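Local coordinates for protein beta-fructofuranosidase (Bifidobacterium adolescentis, PDB 6NOB) that probably hydrolyses terminal beta-fructofuranosyl linkages, as in sucrose, as a family 32 glycoside hydrolase, at residues T4-G12 / S63-G71; P175-E183 / R218-E226. All coordinates share one frame; numbering follows the deposited sequence.

Contact 1. Residues T4-G12 / S63-G71; sequences TYSISVETG and STVTVAASG
I7 and V67 run alongside each other from a hydrogen-bonded antiparallel pair, both on the same face, with CG1 of I7 3.9 Å from CB of V67. The isoleucine's CG1 sits between its own backbone N and carbonyl carbon (chi1 65°), which sets it alongside the valine. V9 continues this apolar face, its CG2 4.2 Å from CG2 of V67 and its CB next to CG2 of V65. M95 touches both I7 and V67, while L17 and L19 of strand 16-23 pack on V67. The other face is polar: the hydroxyls of S6 and S8 lie by the CG2 methyls of T66 and T64 respectively, and each makes a weak hydrogen bond to a carbonyl, that of V67 or V65. E10 and T64 run abreast, CG of E10 3.7 Å from OG1 of T64. At one end T4 OG1 and S70 OG share a hydrogen bond of 3.2 Å. At the other, T11 turns OG1 between its backbone N and carbonyl carbon (chi1 58°), where it accepts from S63 N at 3.0 Å and itself donates to P60 O, while T11 N donates to S63 O. With a valine in place of T11, S63 N and P60 O would probably both lose their hydroxyl partner, weakening this end of the pairing. Strand 5-10 is an edge strand of a four-stranded antiparallel sheet, held to 64-70 by paired backbone bonds such as V65 N to V9 O (2.9 Å); the alternating residues imply a two-faced sheet, apolar toward strand 16-23 and polar on the reverse.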
ATOM      1  N   THR A   4      24.113  -7.650 -27.733  1.00 86.36           N
ATOM      2  CA  THR A   4      23.336  -6.487 -28.144  1.00 87.10           C
ATOM      3  C   THR A   4      21.859  -6.856 -28.306  1.00 85.03           C
ATOM      4  O   THR A   4      21.493  -7.619 -29.201  1.00 92.09           O
ATOM      5  CB  THR A   4      23.879  -5.887 -29.461  1.00 92.20           C
ATOM      6  OG1 THR A   4      25.080  -5.155 -29.191  1.00 93.14           O
ATOM      7  CG2 THR A   4      22.864  -4.942 -30.085  1.00 91.07           C
ATOM      8  N   TYR A   5      21.021  -6.319 -27.421  1.00 74.21           N
ATOM      9  CA  TYR A   5      19.583  -6.553 -27.439  1.00 70.45           C
ATOM     10  C   TYR A   5      18.886  -5.405 -28.160  1.00 70.23           C
ATOM     11  O   TYR A   5      19.238  -4.237 -27.973  1.00 67.37           O
ATOM     12  CB  TYR A   5      19.039  -6.693 -26.013  1.00 66.64           C
ATOM     13  CG  TYR A   5      17.670  -7.332 -25.927  1.00 68.94           C
ATOM     14  CD1 TYR A   5      17.473  -8.654 -26.313  1.00 70.70           C
ATOM     15  CD2 TYR A   5      16.575  -6.619 -25.447  1.00 64.28           C
ATOM     16  CE1 TYR A   5      16.225  -9.246 -26.234  1.00 69.14           C
ATOM     17  CE2 TYR A   5      15.320  -7.203 -25.365  1.00 65.23           C
ATOM     18  CZ  TYR A   5      15.154  -8.517 -25.759  1.00 67.21           C
ATOM     19  OH  TYR A   5      13.914  -9.105 -25.679  1.00 70.77           O
ATOM     20  N   SER A   6      17.887  -5.739 -28.980  1.00 71.42           N
ATOM     21  CA  SER A   6      17.263  -4.760 -29.858  1.00 66.47           C
ATOM     22  C   SER A   6      15.757  -4.971 -29.918  1.00 65.03           C
ATOM     23  O   SER A   6      15.283  -6.110 -29.960  1.00 67.29           O
ATOM     24  CB  SER A   6      17.855  -4.842 -31.269  1.00 70.65           C
ATOM     25  OG  SER A   6      17.826  -3.578 -31.907  1.00 78.02           O
ATOM     26  N   ILE A   7      15.007  -3.862 -29.927  1.00 60.51           N
ATOM     27  CA  ILE A   7      13.556  -3.883 -30.084  1.00 59.15           C
ATOM     28  C   ILE A   7      13.136  -2.754 -31.016  1.00 62.36           C
ATOM     29  O   ILE A   7      13.896  -1.820 -31.286  1.00 63.37           O
ATOM     30  CB  ILE A   7      12.799  -3.752 -28.741  1.00 52.29           C
ATOM     31  CG1 ILE A   7      13.066  -2.386 -28.105  1.00 50.52           C
ATOM     32  CG2 ILE A   7      13.161  -4.887 -27.793  1.00 53.05           C
ATOM     33  CD1 ILE A   7      12.121  -2.048 -26.970  1.00 44.42           C
ATOM     34  N   SER A   8      11.900  -2.847 -31.507  1.00 63.13           N
ATOM     35  CA  SER A   8      11.295  -1.826 -32.351  1.00 59.85           C
ATOM     36  C   SER A   8      10.091  -1.226 -31.638  1.00 62.48           C
ATOM     37  O   SER A   8       9.296  -1.950 -31.029  1.00 63.04           O
ATOM     38  CB  SER A   8      10.871  -2.407 -33.704  1.00 61.69           C
ATOM     39  OG  SER A   8      10.919  -1.420 -34.719  1.00 67.45           O
ATOM     40  N   VAL A   9       9.956   0.099 -31.716  1.00 62.14           N
ATOM     41  CA  VAL A   9       8.971   0.840 -30.934  1.00 56.31           C
ATOM     42  C   VAL A   9       8.303   1.880 -31.824  1.00 58.15           C
ATOM     43  O   VAL A   9       8.987   2.657 -32.498  1.00 61.90           O
ATOM     44  CB  VAL A   9       9.616   1.526 -29.712  1.00 55.16           C
ATOM     45  CG1 VAL A   9       8.659   2.538 -29.093  1.00 52.86           C
ATOM     46  CG2 VAL A   9      10.050   0.496 -28.683  1.00 54.19           C
ATOM     47  N   GLU A  10       6.972   1.904 -31.818  1.00 61.66           N
ATOM     48  CA  GLU A  10       6.196   2.938 -32.495  1.00 57.94           C
ATOM     49  C   GLU A  10       5.842   4.021 -31.484  1.00 58.04           C
ATOM     50  O   GLU A  10       5.188   3.744 -30.473  1.00 57.17           O
ATOM     51  CB  GLU A  10       4.933   2.351 -33.124  1.00 59.64           C
ATOM     52  CG  GLU A  10       5.199   1.213 -34.087  1.00 65.44           C
ATOM     53  CD  GLU A  10       3.924   0.649 -34.674  1.00 76.39           C
ATOM     54  OE1 GLU A  10       3.315   1.325 -35.531  1.00 80.92           O
ATOM     55  OE2 GLU A  10       3.531  -0.468 -34.278  1.00 80.93           O
ATOM     56  N   THR A  11       6.265   5.256 -31.765  1.00 57.26           N
ATOM     57  CA  THR A  11       6.185   6.312 -30.762  1.00 52.81           C
ATOM     58  C   THR A  11       4.796   6.930 -30.659  1.00 53.67           C
ATOM     59  O   THR A  11       4.417   7.402 -29.582  1.00 59.27           O
ATOM     60  CB  THR A  11       7.217   7.401 -31.062  1.00 51.87           C
ATOM     61  OG1 THR A  11       6.997   7.925 -32.378  1.00 58.81           O
ATOM     62  CG2 THR A  11       8.625   6.831 -30.976  1.00 50.59           C
ATOM     63  N   GLY A  12       4.034   6.944 -31.746  1.00 56.61           N
ATOM     64  CA  GLY A  12       2.729   7.582 -31.702  1.00 60.63           C
ATOM     65  C   GLY A  12       2.862   9.059 -31.383  1.00 61.02           C
ATOM     66  O   GLY A  12       3.670   9.778 -31.981  1.00 60.94           O
ATOM     67  N   SER A  63       6.630   7.704 -35.382  1.00 62.86           N
ATOM     68  CA  SER A  63       7.770   7.057 -36.012  1.00 65.05           C
ATOM     69  C   SER A  63       7.993   5.676 -35.420  1.00 61.79           C
ATOM     70  O   SER A  63       7.703   5.428 -34.247  1.00 58.19           O
ATOM     71  CB  SER A  63       9.047   7.886 -35.853  1.00 61.54           C
ATOM     72  OG  SER A  63       8.784   9.272 -35.966  1.00 65.65           O
ATOM     73  N   THR A  64       8.524   4.785 -36.248  1.00 63.46           N
ATOM     74  CA  THR A  64       8.988   3.475 -35.813  1.00 63.28           C
ATOM     75  C   THR A  64      10.502   3.549 -35.659  1.00 61.59           C
ATOM     76  O   THR A  64      11.224   3.737 -36.645  1.00 67.75           O
ATOM     77  CB  THR A  64       8.588   2.388 -36.807  1.00 61.72           C
ATOM     78  OG1 THR A  64       7.166   2.409 -36.994  1.00 63.57           O
ATOM     79  CG2 THR A  64       9.004   1.019 -36.289  1.00 56.88           C
ATOM     80  N   VAL A  65      10.979   3.412 -34.424  1.00 57.13           N
ATOM     81  CA  VAL A  65      12.394   3.532 -34.112  1.00 60.26           C
ATOM     82  C   VAL A  65      12.901   2.203 -33.568  1.00 61.69           C
ATOM     83  O   VAL A  65      12.140   1.371 -33.066  1.00 61.25           O
ATOM     84  CB  VAL A  65      12.672   4.668 -33.106  1.00 58.14           C
ATOM     85  CG1 VAL A  65      12.199   5.999 -33.663  1.00 60.23           C
ATOM     86  CG2 VAL A  65      11.999   4.374 -31.774  1.00 50.44           C
ATOM     87  N   THR A  66      14.213   2.014 -33.673  1.00 60.31           N
ATOM     88  CA  THR A  66      14.893   0.814 -33.202  1.00 57.39           C
ATOM     89  C   THR A  66      15.731   1.177 -31.985  1.00 59.55           C
ATOM     90  O   THR A  66      16.583   2.069 -32.060  1.00 59.54           O
ATOM     91  CB  THR A  66      15.774   0.219 -34.301  1.00 57.16           C
ATOM     92  OG1 THR A  66      14.950  -0.268 -35.368  1.00 62.19           O
ATOM     93  CG2 THR A  66      16.619  -0.919 -33.752  1.00 56.53           C
ATOM     94  N   VAL A  67      15.488   0.493 -30.871  1.00 58.20           N
ATOM     95  CA  VAL A  67      16.200   0.730 -29.621  1.00 54.67           C
ATOM     96  C   VAL A  67      17.195  -0.403 -29.417  1.00 60.11           C
ATOM     97  O   VAL A  67      16.825  -1.583 -29.484  1.00 61.99           O
ATOM     98  CB  VAL A  67      15.232   0.836 -28.430  1.00 50.61           C
ATOM     99  CG1 VAL A  67      15.972   1.306 -27.186  1.00 47.76           C
ATOM    100  CG2 VAL A  67      14.078   1.773 -28.765  1.00 45.19           C
ATOM    101  N   ALA A  68      18.455  -0.048 -29.171  1.00 60.16           N
ATOM    102  CA  ALA A  68      19.534  -1.018 -29.066  1.00 59.51           C
ATOM    103  C   ALA A  68      20.243  -0.852 -27.733  1.00 59.72           C
ATOM    104  O   ALA A  68      20.586   0.269 -27.343  1.00 56.18           O
ATOM    105  CB  ALA A  68      20.533  -0.860 -30.218  1.00 59.96           C
ATOM    106  N   ALA A  69      20.461  -1.967 -27.040  1.00 59.31           N
ATOM    107  CA  ALA A  69      21.187  -1.990 -25.779  1.00 51.29           C
ATOM    108  C   ALA A  69      22.447  -2.830 -25.930  1.00 54.72           C
ATOM    109  O   ALA A  69      22.447  -3.847 -26.628  1.00 58.75           O
ATOM    110  CB  ALA A  69      20.322  -2.552 -24.650  1.00 47.75           C
ATOM    111  N   SER A  70      23.521  -2.398 -25.275  1.00 54.71           N
ATOM    112  CA  SER A  70      24.760  -3.162 -25.245  1.00 62.16           C
ATOM    113  C   SER A  70      25.489  -2.825 -23.955  1.00 61.14           C
ATOM    114  O   SER A  70      25.647  -1.648 -23.618  1.00 57.80           O
ATOM    115  CB  SER A  70      25.642  -2.856 -26.462  1.00 69.72           C
ATOM    116  OG  SER A  70      26.614  -3.870 -26.669  1.00 80.18           O
ATOM    117  N   GLY A  71      25.926  -3.857 -23.241  1.00 62.80           N
ATOM    118  CA  GLY A  71      26.548  -3.675 -21.952  1.00 59.15           C
ATOM    119  C   GLY A  71      25.586  -3.412 -20.819  1.00 61.83           C
ATOM    120  O   GLY A  71      26.035  -3.149 -19.695  1.00 60.67           O
TER

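Contact 2. Residues P175-E183 / R218-E226; sequences PVFLEPQPE and RLYLTRHLE
One carbonyl oxygen, that of E179, is gripped by both terminal nitrogens of R223: NH1 stands 2.8 Å from E179 O and NH2 3.1 Å. The oxygen lies in the guanidinium plane, so the arginine meets the loop backbone end-on, and the NH1 bond is the straighter at hydrogen (157° against 137°). A bend at chi2 lifts the R223 chain off its strand toward the loop. NH1 also donates to OE1 of Q181 at 2.9 Å, though from above the amide's carbonyl plane. Q181 and R223 pass alongside, running opposite ways, with the amide turned 72° from the guanidinium, and CD of Q181 rests 3.7 Å from CD of R223. The glutamine chain, itself bent at chi2, uses its other end as a donor: NE2 reaches H224 O at 3.0 Å, so this one loop side chain is bound both to the arginine's guanidinium and to the backbone of the next strand residue. A salt bridge from NE to E252 probably balances the arginine's charge and fixes its rotation, and a water bound to E179 N lies by NH2 in a weak bond. Both segments belong to the family 32 N-terminal domain, whose fold is a five-bladed beta-propeller; here the loop after strand 172-173 lies over strand 216-227, an inner strand of a four-stranded antiparallel sheet. F177 and L178 both face W160 in a classic beta bulge, and their side chains point to the strand. L178 and L221 meet tip to tip, CD1 to CD2 3.9 Å, with W160 touching both. CD2 of L178 lies by NH2 of R223, bringing the apolar packing up to the guanidinium. Farther along, the F177 ring meets L219 from the opposite direction, CE2 3.5 Å from CD1, and packs against F145.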
ATOM      1  N   PRO A 175       4.476   8.787 -15.252  1.00 42.63           N
ATOM      2  CA  PRO A 175       5.910   8.490 -15.152  1.00 41.71           C
ATOM      3  C   PRO A 175       6.365   8.322 -13.708  1.00 42.68           C
ATOM      4  O   PRO A 175       5.725   8.785 -12.760  1.00 39.91           O
ATOM      5  CB  PRO A 175       6.577   9.713 -15.793  1.00 42.01           C
ATOM      6  CG  PRO A 175       5.530  10.309 -16.652  1.00 43.78           C
ATOM      7  CD  PRO A 175       4.242  10.075 -15.930  1.00 42.18           C
ATOM      8  N   VAL A 176       7.506   7.641 -13.560  1.00 39.43           N
ATOM      9  CA  VAL A 176       8.119   7.471 -12.246  1.00 38.95           C
ATOM     10  C   VAL A 176       8.388   8.838 -11.636  1.00 39.14           C
ATOM     11  O   VAL A 176       8.929   9.738 -12.292  1.00 39.63           O
ATOM     12  CB  VAL A 176       9.401   6.634 -12.359  1.00 42.52           C
ATOM     13  CG1 VAL A 176      10.219   6.726 -11.080  1.00 39.29           C
ATOM     14  CG2 VAL A 176       9.054   5.186 -12.668  1.00 45.31           C
ATOM     15  N   PHE A 177       8.007   8.999 -10.369  1.00 41.31           N
ATOM     16  CA  PHE A 177       7.934  10.304  -9.723  1.00 36.76           C
ATOM     17  C   PHE A 177       9.187  10.655  -8.926  1.00 35.58           C
ATOM     18  O   PHE A 177       9.785  11.711  -9.155  1.00 41.87           O
ATOM     19  CB  PHE A 177       6.701  10.351  -8.816  1.00 34.44           C
ATOM     20  CG  PHE A 177       6.436  11.699  -8.229  1.00 35.18           C
ATOM     21  CD1 PHE A 177       5.991  12.738  -9.031  1.00 32.66           C
ATOM     22  CD2 PHE A 177       6.626  11.929  -6.877  1.00 28.99           C
ATOM     23  CE1 PHE A 177       5.745  13.984  -8.496  1.00 34.63           C
ATOM     24  CE2 PHE A 177       6.380  13.173  -6.336  1.00 32.43           C
ATOM     25  CZ  PHE A 177       5.937  14.202  -7.146  1.00 35.13           C
ATOM     26  N   LEU A 178       9.588   9.803  -7.985  1.00 38.81           N
ATOM     27  CA  LEU A 178      10.804  10.005  -7.208  1.00 36.79           C
ATOM     28  C   LEU A 178      11.697   8.780  -7.341  1.00 41.65           C
ATOM     29  O   LEU A 178      11.234   7.681  -7.649  1.00 42.39           O
ATOM     30  CB  LEU A 178      10.497  10.277  -5.730  1.00 34.28           C
ATOM     31  CG  LEU A 178       9.993  11.684  -5.404  1.00 32.77           C
ATOM     32  CD1 LEU A 178       9.273  11.691  -4.068  1.00 40.34           C
ATOM     33  CD2 LEU A 178      11.146  12.676  -5.403  1.00 27.00           C
ATOM     34  N   GLU A 179      12.987   8.981  -7.103  1.00 42.35           N
ATOM     35  CA  GLU A 179      14.003   7.973  -7.367  1.00 39.35           C
ATOM     36  C   GLU A 179      14.996   7.942  -6.223  1.00 38.63           C
ATOM     37  O   GLU A 179      15.059   8.881  -5.418  1.00 40.91           O
ATOM     38  CB  GLU A 179      14.710   8.263  -8.699  1.00 33.89           C
ATOM     39  CG  GLU A 179      13.772   8.175  -9.890  1.00 29.71           C
ATOM     40  CD  GLU A 179      14.469   8.373 -11.216  1.00 37.60           C
ATOM     41  OE1 GLU A 179      15.714   8.449 -11.240  1.00 43.97           O
ATOM     42  OE2 GLU A 179      13.762   8.450 -12.242  1.00 44.12           O
ATOM     43  N   PRO A 180      15.783   6.866  -6.099  1.00 37.45           N
ATOM     44  CA  PRO A 180      16.764   6.787  -5.014  1.00 33.64           C
ATOM     45  C   PRO A 180      17.808   7.886  -5.119  1.00 34.31           C
ATOM     46  O   PRO A 180      18.063   8.437  -6.192  1.00 35.16           O
ATOM     47  CB  PRO A 180      17.405   5.406  -5.206  1.00 32.72           C
ATOM     48  CG  PRO A 180      16.407   4.627  -5.974  1.00 37.65           C
ATOM     49  CD  PRO A 180      15.734   5.614  -6.878  1.00 39.48           C
ATOM     50  N   GLN A 181      18.410   8.202  -3.974  1.00 30.58           N
ATOM     51  CA  GLN A 181      19.555   9.098  -3.962  1.00 32.34           C
ATOM     52  C   GLN A 181      20.595   8.609  -4.971  1.00 34.80           C
ATOM     53  O   GLN A 181      20.801   7.397  -5.102  1.00 33.76           O
ATOM     54  CB  GLN A 181      20.179   9.166  -2.564  1.00 31.72           C
ATOM     55  CG  GLN A 181      19.257   9.686  -1.469  1.00 28.56           C
ATOM     56  CD  GLN A 181      18.508   8.571  -0.768  1.00 35.63           C
ATOM     57  OE1 GLN A 181      17.567   8.002  -1.318  1.00 40.41           O
ATOM     58  NE2 GLN A 181      18.929   8.246   0.453  1.00 30.01           N
ATOM     59  N   PRO A 182      21.244   9.512  -5.705  1.00 38.10           N
ATOM     60  CA  PRO A 182      22.182   9.071  -6.755  1.00 34.29           C
ATOM     61  C   PRO A 182      23.284   8.151  -6.255  1.00 39.61           C
ATOM     62  O   PRO A 182      23.675   7.218  -6.969  1.00 37.12           O
ATOM     63  CB  PRO A 182      22.746  10.395  -7.285  1.00 27.51           C
ATOM     64  CG  PRO A 182      21.654  11.397  -7.016  1.00 30.60           C
ATOM     65  CD  PRO A 182      21.035  10.971  -5.714  1.00 29.66           C
ATOM     66  N   GLU A 183      23.785   8.380  -5.038  1.00 38.87           N
ATOM     67  CA  GLU A 183      24.882   7.570  -4.519  1.00 35.77           C
ATOM     68  C   GLU A 183      24.487   6.113  -4.319  1.00 39.41           C
ATOM     69  O   GLU A 183      25.368   5.253  -4.212  1.00 46.39           O
ATOM     70  CB  GLU A 183      25.387   8.157  -3.198  1.00 34.53           C
ATOM     71  CG  GLU A 183      25.841   9.604  -3.292  1.00 36.58           C
ATOM     72  CD  GLU A 183      24.796  10.579  -2.784  1.00 34.06           C
ATOM     73  OE1 GLU A 183      23.593  10.333  -3.001  1.00 39.81           O
ATOM     74  OE2 GLU A 183      25.175  11.595  -2.165  1.00 36.77           O
ATOM     75  N   ARG A 218       2.016  19.204  -2.263  1.00 29.82           N
ATOM     76  CA  ARG A 218       3.215  19.138  -1.443  1.00 32.11           C
ATOM     77  C   ARG A 218       3.308  17.757  -0.810  1.00 31.26           C
ATOM     78  O   ARG A 218       2.367  17.303  -0.150  1.00 31.82           O
ATOM     79  CB  ARG A 218       3.233  20.216  -0.357  1.00 25.40           C
ATOM     80  CG  ARG A 218       4.500  20.166   0.489  1.00 24.95           C
ATOM     81  CD  ARG A 218       4.766  21.460   1.244  1.00 27.68           C
ATOM     82  NE  ARG A 218       5.095  22.578   0.362  1.00 34.11           N
ATOM     83  CZ  ARG A 218       6.262  22.730  -0.258  1.00 38.07           C
ATOM     84  NH1 ARG A 218       7.221  21.822  -0.115  1.00 37.48           N
ATOM     85  NH2 ARG A 218       6.468  23.788  -1.032  1.00 32.42           N
ATOM     86  N   LEU A 219       4.437  17.093  -1.019  1.00 30.96           N
ATOM     87  CA  LEU A 219       4.678  15.770  -0.472  1.00 32.06           C
ATOM     88  C   LEU A 219       5.692  15.858   0.653  1.00 34.06           C
ATOM     89  O   LEU A 219       6.639  16.645   0.587  1.00 35.94           O
ATOM     90  CB  LEU A 219       5.170  14.815  -1.559  1.00 28.12           C
ATOM     91  CG  LEU A 219       4.109  14.778  -2.656  1.00 39.39           C
ATOM     92  CD1 LEU A 219       4.700  15.143  -4.006  1.00 38.11           C
ATOM     93  CD2 LEU A 219       3.412  13.431  -2.688  1.00 35.18           C
ATOM     94  N   TYR A 220       5.463  15.068   1.699  1.00 34.75           N
ATOM     95  CA  TYR A 220       6.415  14.875   2.785  1.00 32.58           C
ATOM     96  C   TYR A 220       6.747  13.392   2.832  1.00 35.57           C
ATOM     97  O   TYR A 220       5.846  12.564   2.995  1.00 37.76           O
ATOM     98  CB  TYR A 220       5.836  15.339   4.125  1.00 25.48           C
ATOM     99  CG  TYR A 220       5.560  16.824   4.207  1.00 31.85           C
ATOM    100  CD1 TYR A 220       6.525  17.698   4.693  1.00 29.72           C
ATOM    101  CD2 TYR A 220       4.333  17.351   3.815  1.00 27.35           C
ATOM    102  CE1 TYR A 220       6.283  19.055   4.779  1.00 30.77           C
ATOM    103  CE2 TYR A 220       4.081  18.711   3.895  1.00 32.29           C
ATOM    104  CZ  TYR A 220       5.061  19.557   4.380  1.00 36.00           C
ATOM    105  OH  TYR A 220       4.826  20.911   4.470  1.00 33.60           O
ATOM    106  N   LEU A 221       8.026  13.055   2.680  1.00 35.76           N
ATOM    107  CA  LEU A 221       8.429  11.661   2.564  1.00 32.78           C
ATOM    108  C   LEU A 221       9.692  11.407   3.373  1.00 39.63           C
ATOM    109  O   LEU A 221      10.369  12.333   3.829  1.00 40.22           O
ATOM    110  CB  LEU A 221       8.657  11.260   1.101  1.00 28.20           C
ATOM    111  CG  LEU A 221       9.844  11.926   0.399  1.00 28.36           C
ATOM    112  CD1 LEU A 221      10.595  10.915  -0.454  1.00 26.35           C
ATOM    113  CD2 LEU A 221       9.375  13.099  -0.447  1.00 28.23           C
ATOM    114  N   THR A 222      10.005  10.126   3.540  1.00 39.81           N
ATOM    115  CA  THR A 222      11.211   9.684   4.224  1.00 35.64           C
ATOM    116  C   THR A 222      12.292   9.356   3.204  1.00 34.94           C
ATOM    117  O   THR A 222      12.027   8.667   2.213  1.00 38.31           O
ATOM    118  CB  THR A 222      10.934   8.453   5.090  1.00 32.47           C
ATOM    119  OG1 THR A 222      10.055   8.811   6.159  1.00 35.43           O
ATOM    120  CG2 THR A 222      12.235   7.894   5.665  1.00 24.44           C
ATOM    121  N   ARG A 223      13.497   9.860   3.445  1.00 31.99           N
ATOM    122  CA  ARG A 223      14.690   9.403   2.747  1.00 32.71           C
ATOM    123  C   ARG A 223      15.428   8.434   3.659  1.00 36.34           C
ATOM    124  O   ARG A 223      15.617   8.717   4.847  1.00 38.84           O
ATOM    125  CB  ARG A 223      15.599  10.572   2.364  1.00 30.45           C
ATOM    126  CG  ARG A 223      15.146  11.335   1.131  1.00 30.51           C
ATOM    127  CD  ARG A 223      15.463  10.561  -0.138  1.00 32.08           C
ATOM    128  NE  ARG A 223      14.855  11.175  -1.313  1.00 34.11           N
ATOM    129  CZ  ARG A 223      14.860  10.631  -2.526  1.00 33.32           C
ATOM    130  NH1 ARG A 223      15.445   9.458  -2.721  1.00 27.25           N
ATOM    131  NH2 ARG A 223      14.279  11.259  -3.540  1.00 32.78           N
ATOM    132  N   HIS A 224      15.825   7.291   3.108  1.00 34.27           N
ATOM    133  CA  HIS A 224      16.468   6.227   3.864  1.00 29.17           C
ATOM    134  C   HIS A 224      17.876   6.011   3.331  1.00 34.96           C
ATOM    135  O   HIS A 224      18.075   5.904   2.115  1.00 32.14           O
ATOM    136  CB  HIS A 224      15.657   4.931   3.774  1.00 31.69           C
ATOM    137  CG  HIS A 224      16.213   3.801   4.584  1.00 32.05           C
ATOM    138  ND1 HIS A 224      15.689   3.432   5.805  1.00 32.58           N
ATOM    139  CD2 HIS A 224      17.231   2.942   4.339  1.00 33.55           C
ATOM    140  CE1 HIS A 224      16.366   2.402   6.280  1.00 31.29           C
ATOM    141  NE2 HIS A 224      17.308   2.086   5.410  1.00 29.99           N
ATOM    142  N   LEU A 225      18.845   5.960   4.242  1.00 36.33           N
ATOM    143  CA  LEU A 225      20.231   5.653   3.913  1.00 34.14           C
ATOM    144  C   LEU A 225      20.753   4.673   4.950  1.00 38.22           C
ATOM    145  O   LEU A 225      20.692   4.954   6.151  1.00 38.65           O
ATOM    146  CB  LEU A 225      21.093   6.917   3.886  1.00 30.35           C
ATOM    147  CG  LEU A 225      22.604   6.698   3.906  1.00 32.78           C
ATOM    148  CD1 LEU A 225      23.071   6.031   2.618  1.00 26.88           C
ATOM    149  CD2 LEU A 225      23.325   8.017   4.130  1.00 32.42           C
ATOM    150  N   GLU A 226      21.265   3.533   4.491  1.00 34.22           N
ATOM    151  CA  GLU A 226      21.686   2.474   5.399  1.00 36.82           C
ATOM    152  C   GLU A 226      22.881   1.734   4.817  1.00 39.47           C
ATOM    153  O   GLU A 226      22.867   1.356   3.643  1.00 44.73           O
ATOM    154  CB  GLU A 226      20.540   1.492   5.661  1.00 36.02           C
ATOM    155  CG  GLU A 226      20.959   0.232   6.400  1.00 40.82           C
ATOM    156  CD  GLU A 226      19.795  -0.701   6.668  1.00 45.38           C
ATOM    157  OE1 GLU A 226      18.669  -0.390   6.224  1.00 45.16           O
ATOM    158  OE2 GLU A 226      20.006  -1.747   7.319  1.00 52.19           O
TER
HETATM  159  O   HOH W   1      14.181  11.710  -6.652  1.00 28.61           O

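How the contacts relate
Contact 1 is partly buried and peripheral, about 34 Å from the centre of the chain, whereas contact 2 is buried and about 16 Å from it. They share no strand or sheet and do not touch: their centres are 29 Å apart, and contact 1 closes along the chain before contact 2 opens. The 4-12/63-71 pair joins neighbouring strands of one sheet, so regular backbone bonds dominate and side chains divide between two faces. At 175-183/218-226 a loop meets a strand without such pairing, and side chains do the joining: leucines and a phenylalanine at one end, an arginine and a glutamine bound to backbone carbonyls at the other.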